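Local coordinates for protein major pollen allergen Pla l 1 (Plantago lanceolata, PDB 4Z8W) that is the major allergen of plantain pollen, a secreted Ole e 1-like protein that binds a zinc ion, probably as part of its function, at residues E31-A36 with V79-P84; V38-K43 with C74-V79; V49-G54 with L65-Y70; S87-L92 with L120-K125. One frame throughout, in Å; residues are numbered along the deposited sequence.

Contact 1. Residues E31-A36 with V79-P84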
loop_
_atom_site.group_PDB
_atom_site.type_symbol
_atom_site.label_atom_id
_atom_site.label_comp_id
_atom_site.label_asym_id
_atom_site.label_seq_id
_atom_site.Cartn_x
_atom_site.Cartn_y
_atom_site.Cartn_z
ATOM N N GLU A 31 -4.430 -5.829 12.478
ATOM C CA GLU A 31 -3.185 -6.614 12.717
ATOM C C GLU A 31 -2.198 -6.438 11.582
ATOM O O GLU A 31 -2.551 -6.698 10.451
ATOM C CB GLU A 31 -3.565 -8.131 12.747
ATOM C CG GLU A 31 -4.553 -8.426 13.881
ATOM C CD GLU A 31 -5.046 -9.875 13.948
ATOM O OE1 GLU A 31 -4.592 -10.758 13.167
ATOM O OE2 GLU A 31 -5.917 -10.102 14.797
ATOM N N ARG A 32 -0.999 -5.986 11.888
ATOM C CA ARG A 32 0.128 -5.922 10.947
ATOM C C ARG A 32 0.312 -7.247 10.213
ATOM O O ARG A 32 0.315 -8.277 10.832
ATOM C CB ARG A 32 1.409 -5.565 11.728
ATOM C CG ARG A 32 1.406 -4.127 12.309
ATOM C CD ARG A 32 2.495 -3.805 13.351
ATOM N NE ARG A 32 2.452 -2.371 13.701
ATOM C CZ ARG A 32 3.052 -1.380 13.008
ATOM N NH1 ARG A 32 3.799 -1.646 11.931
ATOM N NH2 ARG A 32 2.913 -0.104 13.402
ATOM N N MET A 33 0.433 -7.230 8.887
ATOM C CA MET A 33 0.576 -8.477 8.103
ATOM C C MET A 33 1.995 -8.591 7.465
ATOM O O MET A 33 2.354 -7.797 6.572
ATOM C CB MET A 33 -0.474 -8.537 6.966
ATOM C CG MET A 33 -0.384 -9.780 6.081
ATOM S SD MET A 33 -1.524 -9.857 4.725
ATOM C CE MET A 33 -3.080 -9.738 5.623
ATOM N N ALA A 34 2.755 -9.616 7.878
ATOM C CA ALA A 34 3.994 -10.044 7.239
ATOM C C ALA A 34 3.753 -10.851 6.002
ATOM O O ALA A 34 2.838 -11.678 5.935
ATOM C CB ALA A 34 4.858 -10.864 8.240
ATOM N N GLY A 35 4.583 -10.628 4.991
ATOM C CA GLY A 35 4.541 -11.485 3.791
ATOM C C GLY A 35 3.586 -10.987 2.770
ATOM O O GLY A 35 3.377 -11.656 1.770
ATOM N N ALA A 36 2.929 -9.824 3.020
ATOM C CA ALA A 36 2.012 -9.329 2.012
ATOM C C ALA A 36 2.851 -8.862 0.843
ATOM O O ALA A 36 3.949 -8.403 1.024
ATOM C CB ALA A 36 1.155 -8.136 2.538
ATOM N N VAL A 79 -1.367 -6.546 -3.720
ATOM C CA VAL A 79 -1.570 -7.565 -4.810
ATOM C C VAL A 79 -1.927 -8.906 -4.139
ATOM O O VAL A 79 -3.025 -9.456 -4.383
ATOM C CB VAL A 79 -0.284 -7.795 -5.642
ATOM C CG1 VAL A 79 -0.559 -8.822 -6.753
ATOM C CG2 VAL A 79 0.323 -6.463 -6.143
ATOM N N LYS A 80 -1.045 -9.419 -3.286
ATOM C CA LYS A 80 -1.315 -10.677 -2.599
ATOM C C LYS A 80 -1.213 -10.657 -1.074
ATOM O O LYS A 80 -0.218 -10.212 -0.456
ATOM C CB LYS A 80 -0.313 -11.794 -3.024
ATOM C CG LYS A 80 -0.222 -12.115 -4.524
ATOM C CD LYS A 80 -1.563 -12.571 -5.143
ATOM C CE LYS A 80 -1.287 -13.360 -6.453
ATOM N NZ LYS A 80 -2.611 -13.607 -7.152
ATOM N N SER A 81 -2.189 -11.323 -0.469
ATOM C CA SER A 81 -2.197 -11.550 0.966
ATOM C C SER A 81 -1.435 -12.842 1.345
ATOM O O SER A 81 -1.492 -13.854 0.594
ATOM C CB SER A 81 -3.672 -11.662 1.418
ATOM O OG SER A 81 -3.700 -11.968 2.829
ATOM N N SER A 82 -0.762 -12.839 2.496
ATOM C CA SER A 82 -0.245 -14.094 3.028
ATOM C C SER A 82 -1.223 -14.810 3.991
ATOM O O SER A 82 -0.845 -15.812 4.586
ATOM C CB SER A 82 1.012 -13.837 3.808
ATOM O OG SER A 82 0.652 -12.924 4.799
ATOM N N ARG A 83 -2.455 -14.311 4.139
ATOM C CA ARG A 83 -3.443 -14.919 5.067
ATOM C C ARG A 83 -4.672 -15.246 4.314
ATOM O O ARG A 83 -5.410 -14.348 3.888
ATOM C CB ARG A 83 -3.802 -14.001 6.199
ATOM C CG ARG A 83 -2.721 -13.921 7.230
ATOM C CD ARG A 83 -3.165 -12.903 8.259
ATOM N NE ARG A 83 -4.396 -13.327 8.912
ATOM C CZ ARG A 83 -4.947 -12.712 9.963
ATOM N NH1 ARG A 83 -4.373 -11.643 10.544
ATOM N NH2 ARG A 83 -6.061 -13.189 10.459
ATOM N N PRO A 84 -4.921 -16.559 4.116
ATOM C CA PRO A 84 -6.071 -16.867 3.241
ATOM C C PRO A 84 -7.390 -16.436 3.933
ATOM O O PRO A 84 -8.332 -16.067 3.247
ATOM C CB PRO A 84 -5.974 -18.399 3.050
ATOM C CG PRO A 84 -4.630 -18.822 3.673
ATOM C CD PRO A 84 -4.347 -17.781 4.734
HETATM O O HOH W 1 -2.188 -9.877 9.617
#
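An ST turn at S81-R83, just past the end of strand 74-80, meets the link that leaves strand 31-32, S82 reaching A34 and R83 reaching E31. The turn is closed by OG of S81, which accepts the backbone N of R83 and also bonds to the carbonyl of C86. S82 OG, placed between its own backbone N and carbonyl carbon (chi1 58°), donates to O of A34 at 2.8 Å. M33 lies across the turn: its CG is 3.5 Å from S82 OG, its SD is 3.6 Å from S81 OG, and the chain bends at the last torsion so that CE approaches CD of R83. At the far end NH1 of R83 forms a salt bridge of 2.8 Å with OE1 of E31, met on the anti side of the carboxylate and 30° out of its plane. A water accepts from the same NH1 and donates to O of R32, while NH2 of R83 pairs with D85, so that the guanidinium is shared between two acids. A36 CA makes a CA-H...O contact with O of K80, 3.4 Å. On the side of strand 114-123, M33, A36 and S81 pack on F122, and strand 31-32 pairs with strand 8-18.

Contact 2. Residues V38-K43 with C74-V79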
loop_
_atom_site.group_PDB
_atom_site.type_symbol
_atom_site.label_atom_id
_atom_site.label_comp_id
_atom_site.label_asym_id
_atom_site.label_seq_id
_atom_site.Cartn_x
_atom_site.Cartn_y
_atom_site.Cartn_z
ATOM N N VAL A 38 3.014 -6.112 -2.310
ATOM C CA VAL A 38 2.529 -4.816 -2.775
ATOM C C VAL A 38 3.238 -4.464 -4.100
ATOM O O VAL A 38 4.234 -5.091 -4.492
ATOM C CB VAL A 38 2.718 -3.707 -1.705
ATOM C CG1 VAL A 38 2.079 -4.068 -0.344
ATOM C CG2 VAL A 38 4.199 -3.455 -1.455
ATOM N N GLN A 39 2.715 -3.504 -4.835
ATOM C CA GLN A 39 3.391 -3.082 -6.040
ATOM C C GLN A 39 3.230 -1.570 -6.240
ATOM O O GLN A 39 2.093 -1.043 -6.160
ATOM C CB GLN A 39 2.781 -3.822 -7.235
ATOM C CG GLN A 39 3.424 -3.495 -8.579
ATOM C CD GLN A 39 2.981 -4.473 -9.636
ATOM O OE1 GLN A 39 3.077 -5.698 -9.425
ATOM N NE2 GLN A 39 2.432 -3.960 -10.744
ATOM N N LEU A 40 4.373 -0.920 -6.420
ATOM C CA LEU A 40 4.483 0.496 -6.930
ATOM C C LEU A 40 4.383 0.570 -8.464
ATOM O O LEU A 40 5.106 -0.144 -9.175
ATOM C CB LEU A 40 5.783 1.148 -6.416
ATOM C CG LEU A 40 6.076 2.523 -7.124
ATOM C CD1 LEU A 40 5.062 3.591 -6.697
ATOM C CD2 LEU A 40 7.509 3.048 -6.942
ATOM N N ASP A 41 3.434 1.345 -8.989
ATOM C CA ASP A 41 3.267 1.585 -10.425
ATOM C C ASP A 41 3.226 3.070 -10.672
ATOM O O ASP A 41 2.445 3.787 -9.992
ATOM C CB ASP A 41 1.937 0.995 -10.937
ATOM C CG ASP A 41 1.886 -0.549 -10.788
ATOM O OD1 ASP A 41 2.830 -1.214 -11.225
ATOM O OD2 ASP A 41 0.956 -1.077 -10.164
ATOM N N CYS A 42 4.038 3.536 -11.623
ATOM C CA CYS A 42 4.101 4.976 -11.997
ATOM C C CYS A 42 3.873 5.050 -13.502
ATOM O O CYS A 42 4.479 4.282 -14.284
ATOM C CB CYS A 42 5.475 5.605 -11.723
ATOM S SG CYS A 42 6.129 5.512 -10.052
ATOM N N LYS A 43 3.023 5.971 -13.914
ATOM C CA LYS A 43 2.767 6.203 -15.337
ATOM C C LYS A 43 3.691 7.249 -15.908
ATOM O O LYS A 43 3.926 7.269 -17.133
ATOM C CB LYS A 43 1.339 6.623 -15.545
ATOM C CG LYS A 43 0.388 5.567 -15.011
ATOM C CD LYS A 43 -1.055 5.989 -15.192
ATOM C CE LYS A 43 -1.910 4.777 -14.836
ATOM N NZ LYS A 43 -3.350 5.144 -14.815
ATOM N N CYS A 74 2.472 8.089 -9.396
ATOM C CA CYS A 74 2.859 6.858 -8.729
ATOM C C CYS A 74 1.878 6.451 -7.653
ATOM O O CYS A 74 1.453 7.309 -6.826
ATOM C CB CYS A 74 4.208 7.081 -8.054
ATOM S SG CYS A 74 5.521 7.456 -9.222
ATOM N N GLU A 75 1.616 5.152 -7.547
ATOM C CA GLU A 75 0.818 4.677 -6.449
ATOM C C GLU A 75 1.067 3.247 -6.098
ATOM O O GLU A 75 1.540 2.449 -6.953
ATOM C CB GLU A 75 -0.694 4.934 -6.662
ATOM C CG GLU A 75 -1.292 4.086 -7.744
ATOM C CD GLU A 75 -2.612 4.684 -8.280
ATOM O OE1 GLU A 75 -3.394 3.917 -8.844
ATOM O OE2 GLU A 75 -2.840 5.906 -8.183
ATOM N N ILE A 76 0.794 2.926 -4.831
ATOM C CA ILE A 76 1.035 1.590 -4.283
ATOM C C ILE A 76 -0.293 0.828 -4.178
ATOM O O ILE A 76 -1.275 1.321 -3.549
ATOM C CB ILE A 76 1.795 1.588 -2.949
ATOM C CG1 ILE A 76 3.205 2.143 -3.101
ATOM C CG2 ILE A 76 2.022 0.131 -2.467
ATOM C CD1 ILE A 76 3.237 3.651 -3.128
ATOM N N LYS A 77 -0.338 -0.388 -4.763
ATOM C CA LYS A 77 -1.526 -1.271 -4.602
ATOM C C LYS A 77 -1.212 -2.589 -3.890
ATOM O O LYS A 77 -0.084 -3.069 -3.956
ATOM C CB LYS A 77 -2.241 -1.512 -5.959
ATOM C CG LYS A 77 -1.457 -2.352 -6.990
ATOM C CD LYS A 77 -2.261 -2.376 -8.324
ATOM C CE LYS A 77 -1.519 -3.089 -9.451
ATOM N NZ LYS A 77 -0.825 -4.306 -8.941
ATOM N N LEU A 78 -2.191 -3.129 -3.154
ATOM C CA LEU A 78 -2.039 -4.477 -2.574
ATOM C C LEU A 78 -2.122 -5.461 -3.756
ATOM O O LEU A 78 -2.807 -5.182 -4.718
ATOM C CB LEU A 78 -3.208 -4.813 -1.665
ATOM C CG LEU A 78 -3.321 -3.958 -0.397
ATOM C CD1 LEU A 78 -4.572 -4.352 0.407
ATOM C CD2 LEU A 78 -2.038 -4.057 0.406
ATOM N N VAL A 79 -1.367 -6.546 -3.720
ATOM C CA VAL A 79 -1.570 -7.565 -4.810
ATOM C C VAL A 79 -1.927 -8.906 -4.139
ATOM O O VAL A 79 -3.025 -9.456 -4.383
ATOM C CB VAL A 79 -0.284 -7.795 -5.642
ATOM C CG1 VAL A 79 -0.559 -8.822 -6.753
ATOM C CG2 VAL A 79 0.323 -6.463 -6.143
HETATM O O HOH W 2 -0.107 0.448 -8.188
#
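C42 and C74 form a cross-strand disulfide over a non-hydrogen-bonded pair at one end of two antiparallel strands, beside the zinc-binding D73, their SG atoms 2.2 Å and their CA atoms 4.0 Å apart. On this face the side chains interlock: with CG anti to the backbone N (chi1 170°), L40 swings CD1 into the dip between two neighbours on the other strand, 3.8 Å from CB of C74 and 4.0 Å from CD1 of I76. The CG2 branch of I76 fits against CB of V38, whose CG1 lies near CD2 of L78. On the opposite face the relief is polar: K77 runs alongside Q39, and D41 crosses it with OD2 3.3 Å from CE; its salt bridge to NZ is long, at 3.9 Å. NE2 of Q39 donates in its amide plane to the syn lone pair of OD1 of D41, at 2.8 Å, where S52 also lies close. V79 adds a bump at the far end, its CG2 resting on CB of Q39. Q39 with K77 and D41 with E75 supply two reciprocal backbone bonds each. Strand 51-56 flanks 37-42 and strand 100-102 flanks 74-80, while strand 62-68 covers the face of V38, L40 and I76.

Contact 3. Residues V49-G54 with L65-Y70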
loop_
_atom_site.group_PDB
_atom_site.type_symbol
_atom_site.label_atom_id
_atom_site.label_comp_id
_atom_site.label_asym_id
_atom_site.label_seq_id
_atom_site.Cartn_x
_atom_site.Cartn_y
_atom_site.Cartn_z
ATOM N N VAL A 49 1.122 2.474 -17.354
ATOM C CA VAL A 49 2.189 2.179 -16.374
ATOM C C VAL A 49 3.512 1.975 -17.084
ATOM O O VAL A 49 3.627 1.135 -17.955
ATOM C CB VAL A 49 1.848 0.977 -15.434
ATOM C CG1 VAL A 49 3.036 0.546 -14.540
ATOM C CG2 VAL A 49 0.626 1.299 -14.585
ATOM N N ILE A 50 4.548 2.718 -16.721
ATOM C CA ILE A 50 5.817 2.449 -17.385
ATOM C C ILE A 50 6.963 2.217 -16.457
ATOM O O ILE A 50 8.046 1.953 -16.913
ATOM C CB ILE A 50 6.172 3.466 -18.489
ATOM C CG1 ILE A 50 6.305 4.875 -17.933
ATOM C CG2 ILE A 50 5.124 3.434 -19.602
ATOM C CD1 ILE A 50 6.798 5.852 -18.985
ATOM N N TYR A 51 6.735 2.301 -15.140
ATOM C CA TYR A 51 7.776 1.956 -14.155
ATOM C C TYR A 51 7.023 1.301 -13.023
ATOM O O TYR A 51 6.017 1.883 -12.531
ATOM C CB TYR A 51 8.520 3.182 -13.666
ATOM C CG TYR A 51 9.550 2.952 -12.586
ATOM C CD1 TYR A 51 10.832 2.576 -12.918
ATOM C CD2 TYR A 51 9.248 3.152 -11.214
ATOM C CE1 TYR A 51 11.827 2.391 -11.967
ATOM C CE2 TYR A 51 10.236 2.925 -10.235
ATOM C CZ TYR A 51 11.527 2.533 -10.634
ATOM O OH TYR A 51 12.555 2.326 -9.709
ATOM N N SER A 52 7.491 0.115 -12.642
ATOM C CA SER A 52 6.818 -0.734 -11.647
ATOM C C SER A 52 7.840 -1.404 -10.782
ATOM O O SER A 52 8.871 -1.781 -11.298
ATOM C CB SER A 52 6.031 -1.843 -12.330
ATOM O OG SER A 52 4.760 -1.384 -12.684
ATOM N N ILE A 53 7.567 -1.524 -9.486
ATOM C CA ILE A 53 8.441 -2.272 -8.562
ATOM C C ILE A 53 7.599 -2.959 -7.454
ATOM O O ILE A 53 6.658 -2.356 -6.923
ATOM C CB ILE A 53 9.592 -1.462 -8.014
ATOM C CG1 ILE A 53 10.103 -2.081 -6.719
ATOM C CG2 ILE A 53 9.236 -0.027 -7.860
ATOM C CD1 ILE A 53 10.727 -1.077 -5.814
ATOM N N GLY A 54 7.941 -4.224 -7.158
ATOM C CA GLY A 54 7.206 -5.080 -6.222
ATOM C C GLY A 54 8.057 -5.358 -4.995
ATOM O O GLY A 54 9.247 -5.180 -5.057
ATOM N N LEU A 65 10.307 -0.051 -0.616
ATOM C CA LEU A 65 10.613 -0.310 -1.999
ATOM C C LEU A 65 11.697 0.645 -2.472
ATOM O O LEU A 65 11.564 1.877 -2.290
ATOM C CB LEU A 65 9.363 -0.165 -2.833
ATOM C CG LEU A 65 8.064 -0.839 -2.367
ATOM C CD1 LEU A 65 6.910 -0.323 -3.246
ATOM C CD2 LEU A 65 8.122 -2.372 -2.416
ATOM N N PRO A 66 12.788 0.099 -3.063
ATOM C CA PRO A 66 13.917 0.985 -3.496
ATOM C C PRO A 66 13.583 1.480 -4.894
ATOM O O PRO A 66 13.245 0.700 -5.754
ATOM C CB PRO A 66 15.135 0.011 -3.534
ATOM C CG PRO A 66 14.544 -1.356 -3.654
ATOM C CD PRO A 66 13.029 -1.309 -3.470
ATOM N N VAL A 67 13.555 2.787 -5.085
ATOM C CA VAL A 67 13.120 3.357 -6.380
ATOM C C VAL A 67 14.334 4.101 -6.969
ATOM O O VAL A 67 15.062 4.718 -6.234
ATOM C CB VAL A 67 12.002 4.359 -6.086
ATOM C CG1 VAL A 67 11.692 5.285 -7.297
ATOM C CG2 VAL A 67 10.760 3.537 -5.614
ATOM N N VAL A 68 14.545 4.011 -8.265
ATOM C CA VAL A 68 15.625 4.781 -8.892
ATOM C C VAL A 68 14.963 5.873 -9.732
ATOM O O VAL A 68 14.072 5.579 -10.551
ATOM C CB VAL A 68 16.446 3.867 -9.832
ATOM C CG1 VAL A 68 17.664 4.620 -10.426
ATOM C CG2 VAL A 68 16.870 2.579 -9.098
ATOM N N GLY A 69 15.391 7.107 -9.551
ATOM C CA GLY A 69 14.961 8.198 -10.451
ATOM C C GLY A 69 13.749 8.904 -9.839
ATOM O O GLY A 69 13.130 8.375 -8.885
ATOM N N TYR A 70 13.421 10.094 -10.348
ATOM C CA TYR A 70 12.197 10.776 -9.895
ATOM C C TYR A 70 11.034 10.221 -10.732
ATOM O O TYR A 70 11.262 9.721 -11.853
ATOM C CB TYR A 70 12.302 12.312 -10.038
ATOM C CG TYR A 70 13.395 12.947 -9.202
ATOM C CD1 TYR A 70 13.182 13.290 -7.870
ATOM C CD2 TYR A 70 14.664 13.238 -9.786
ATOM C CE1 TYR A 70 14.202 13.905 -7.123
ATOM C CE2 TYR A 70 15.682 13.851 -9.063
ATOM C CZ TYR A 70 15.441 14.177 -7.746
ATOM O OH TYR A 70 16.432 14.783 -7.034
#
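Y51 and I53 bridge two strands that belong to different sheets of this Ole e 1-like beta fold: strand 51-56 is an outer strand of the antiparallel sheet, strand 62-68 pairs with strand 8-18 in the other. The strand axes stay 7.6 Å apart, and no backbone-to-backbone hydrogen bond joins the two segments, so side chains make the junction. Y51 is part of a classic beta bulge, I50 and Y51 both facing C42. From its CB, directed at the opposite segment, CG is set away from the backbone N (chi1 176°), which carries the ring straight across. Farther along, CE2 meets CG1 of V67 at 4.0 Å, and CE1 on the other flank lies 4.1 Å from O of V68, with CZ about as far from it. At the tip, OH comes within 3.5 Å of CA of V67 and accepts the backbone N-H of V68, an almost straight bond of 170°. The ring is also stacked with H71, whose NE2 bonds to the carbonyl of V68; tyrosine and histidine thus both tie down the peptide groups of V68. Two residues on from Y51, I53 sends its extended chain to L65 and P66, its CD1 3.4 Å from CB of L65, while CG2 lies in looser contact with CG2 of V67. L65 returns the contact through CD2, which rests on the backbone of G54. Packing is tight at the proline, CD1 of I53 lying 3.1 Å from O and 3.3 Å from CD of P66, the latter closer than usual for two carbons.

Contact 4. Residues S87-L92 with L120-K125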
loop_
_atom_site.group_PDB
_atom_site.type_symbol
_atom_site.label_atom_id
_atom_site.label_comp_id
_atom_site.label_asym_id
_atom_site.label_seq_id
_atom_site.Cartn_x
_atom_site.Cartn_y
_atom_site.Cartn_z
ATOM N N SER A 87 -7.947 -11.801 2.833
ATOM C CA SER A 87 -7.464 -11.520 1.475
ATOM C C SER A 87 -8.426 -10.685 0.642
ATOM O O SER A 87 -8.141 -10.477 -0.547
ATOM C CB SER A 87 -7.151 -12.804 0.730
ATOM O OG SER A 87 -8.246 -13.755 0.752
ATOM N N GLU A 88 -9.532 -10.157 1.210
ATOM C CA GLU A 88 -10.337 -9.230 0.374
ATOM C C GLU A 88 -9.551 -7.993 0.207
ATOM O O GLU A 88 -8.882 -7.595 1.151
ATOM C CB GLU A 88 -11.677 -8.751 0.996
ATOM C CG GLU A 88 -12.658 -9.843 1.170
ATOM C CD GLU A 88 -13.990 -9.345 1.674
ATOM O OE1 GLU A 88 -14.094 -8.207 2.221
ATOM O OE2 GLU A 88 -14.927 -10.170 1.574
ATOM N N ILE A 89 -9.746 -7.348 -0.951
ATOM C CA ILE A 89 -9.339 -5.995 -1.225
ATOM C C ILE A 89 -10.649 -5.194 -1.358
ATOM O O ILE A 89 -11.370 -5.238 -2.359
ATOM C CB ILE A 89 -8.476 -5.883 -2.514
ATOM C CG1 ILE A 89 -7.190 -6.694 -2.325
ATOM C CG2 ILE A 89 -8.216 -4.394 -2.846
ATOM C CD1 ILE A 89 -6.205 -6.846 -3.517
ATOM N N PRO A 90 -10.965 -4.446 -0.302
ATOM C CA PRO A 90 -12.229 -3.740 -0.170
ATOM C C PRO A 90 -12.298 -2.620 -1.228
ATOM O O PRO A 90 -11.456 -1.743 -1.206
ATOM C CB PRO A 90 -12.148 -3.178 1.264
ATOM C CG PRO A 90 -10.670 -3.060 1.549
ATOM C CD PRO A 90 -10.099 -4.301 0.877
ATOM N N LYS A 91 -13.233 -2.668 -2.182
ATOM C CA LYS A 91 -13.474 -1.484 -3.029
ATOM C C LYS A 91 -14.133 -0.357 -2.214
ATOM O O LYS A 91 -14.960 -0.622 -1.361
ATOM C CB LYS A 91 -14.366 -1.820 -4.198
ATOM C CG LYS A 91 -13.565 -2.295 -5.390
ATOM C CD LYS A 91 -14.449 -2.701 -6.547
ATOM C CE LYS A 91 -13.791 -3.820 -7.350
ATOM N NZ LYS A 91 -13.809 -5.109 -6.602
ATOM N N LEU A 92 -13.761 0.883 -2.496
ATOM C CA LEU A 92 -14.400 2.067 -1.933
ATOM C C LEU A 92 -15.845 2.271 -2.450
ATOM O O LEU A 92 -16.159 1.902 -3.587
ATOM C CB LEU A 92 -13.563 3.302 -2.288
ATOM C CG LEU A 92 -12.141 3.340 -1.724
ATOM C CD1 LEU A 92 -11.382 4.542 -2.292
ATOM C CD2 LEU A 92 -12.191 3.338 -0.185
ATOM N N LEU A 120 -2.436 0.400 4.007
ATOM C CA LEU A 120 -3.452 -0.345 3.261
ATOM C C LEU A 120 -3.839 -1.560 4.087
ATOM O O LEU A 120 -3.054 -2.027 4.910
ATOM C CB LEU A 120 -2.864 -0.854 1.922
ATOM C CG LEU A 120 -2.532 0.247 0.898
ATOM C CD1 LEU A 120 -1.429 -0.232 -0.057
ATOM C CD2 LEU A 120 -3.801 0.693 0.208
ATOM N N SER A 121 -5.025 -2.088 3.863
ATOM C CA SER A 121 -5.414 -3.317 4.520
ATOM C C SER A 121 -6.106 -4.326 3.571
ATOM O O SER A 121 -6.899 -3.972 2.710
ATOM C CB SER A 121 -6.347 -2.984 5.747
ATOM O OG SER A 121 -7.539 -2.315 5.269
ATOM N N PHE A 122 -5.811 -5.589 3.764
ATOM C CA PHE A 122 -6.720 -6.638 3.365
ATOM C C PHE A 122 -7.820 -6.809 4.455
ATOM O O PHE A 122 -7.671 -6.378 5.587
ATOM C CB PHE A 122 -5.916 -7.950 3.292
ATOM C CG PHE A 122 -4.974 -8.032 2.120
ATOM C CD1 PHE A 122 -5.480 -8.156 0.822
ATOM C CD2 PHE A 122 -3.590 -7.894 2.294
ATOM C CE1 PHE A 122 -4.631 -8.184 -0.298
ATOM C CE2 PHE A 122 -2.725 -7.985 1.189
ATOM C CZ PHE A 122 -3.237 -8.162 -0.096
ATOM N N ARG A 123 -8.895 -7.509 4.113
ATOM C CA ARG A 123 -10.045 -7.586 5.012
ATOM C C ARG A 123 -10.515 -9.027 5.221
ATOM O O ARG A 123 -10.502 -9.790 4.307
ATOM C CB ARG A 123 -11.148 -6.646 4.518
ATOM C CG ARG A 123 -12.386 -6.637 5.482
ATOM C CD ARG A 123 -13.388 -5.598 4.981
ATOM N NE ARG A 123 -13.969 -5.921 3.701
ATOM C CZ ARG A 123 -14.853 -5.141 3.081
ATOM N NH1 ARG A 123 -15.169 -3.933 3.586
ATOM N NH2 ARG A 123 -15.377 -5.532 1.957
ATOM N N ALA A 124 -10.793 -9.388 6.478
ATOM C CA ALA A 124 -11.319 -10.648 6.826
ATOM C C ALA A 124 -12.760 -10.850 6.312
ATOM O O ALA A 124 -13.450 -9.903 5.922
ATOM C CB ALA A 124 -11.202 -10.881 8.345
ATOM N N LYS A 125 -13.205 -12.097 6.349
ATOM C CA LYS A 125 -14.523 -12.475 5.915
ATOM C C LYS A 125 -15.504 -12.366 7.079
ATOM O O LYS A 125 -16.682 -12.478 6.864
ATOM C CB LYS A 125 -14.514 -13.959 5.473
ATOM C CG LYS A 125 -13.289 -14.335 4.636
ATOM C CD LYS A 125 -13.433 -15.712 4.000
ATOM C CE LYS A 125 -14.049 -15.549 2.641
ATOM N NZ LYS A 125 -13.919 -16.846 1.957
HETATM O O HOH W 3 -10.726 -12.656 3.344
#
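OE1 of E88 is gripped by two nitrogens of R123, NE at 2.7 Å and NH2 at 3.0 Å, both close to the guanidinium plane. NE comes in nearly along the C-O bond of the carboxylate, whereas NH2 arrives on the syn side and 33° out of its plane; the two flat groups are 63° apart. Trans placement of CG (chi1 -177°) and a bend at the third torsion lay the guanidinium beside E88, where CB of P90 sits over the centre of one face, 3.8 Å from CZ. NH1 is taken by the carbonyl of R23. The backbones form a single antiparallel bridge, R123 N to O of E88 at 3.0 Å and E88 N to O of R123 at 3.3 Å, and a water joins N of S87 to that last oxygen. O of E88 lies at the edge of the F122 ring, with I89 CG1 packed 3.6 Å from its CE1. E88 and H21 are assigned to zinc binding, although the zinc seen here is held by D45 and D73; H21 makes a weak hydrogen bond with OE2 of E88. The arginine would probably stabilise this carboxylate's negative charge and fix its rotation, leaving OE2 to the histidine.

How the contacts relate
All four contacts join parts of a compact fold without helices, in which an antiparallel sheet faces a mixed one. Contacts 1 and 2 share V79 and strand 74-80, their centres about 16 Å apart; along the chain contact 1 encloses contact 2, which encloses contact 3, while contact 4 follows later. Contact 3, its centre about 9 Å from that of contact 2, touches it through L40 and V67. The centres of contacts 1 and 4 are about 11 Å apart, F122 packing against S81 and M33; contact 4 also meets contact 2 at L78. Contact 3 thus ties the sheets together near the bound zinc, while contacts 1 and 4 gather round F122 across the fold's centre, with E88 in contact 4.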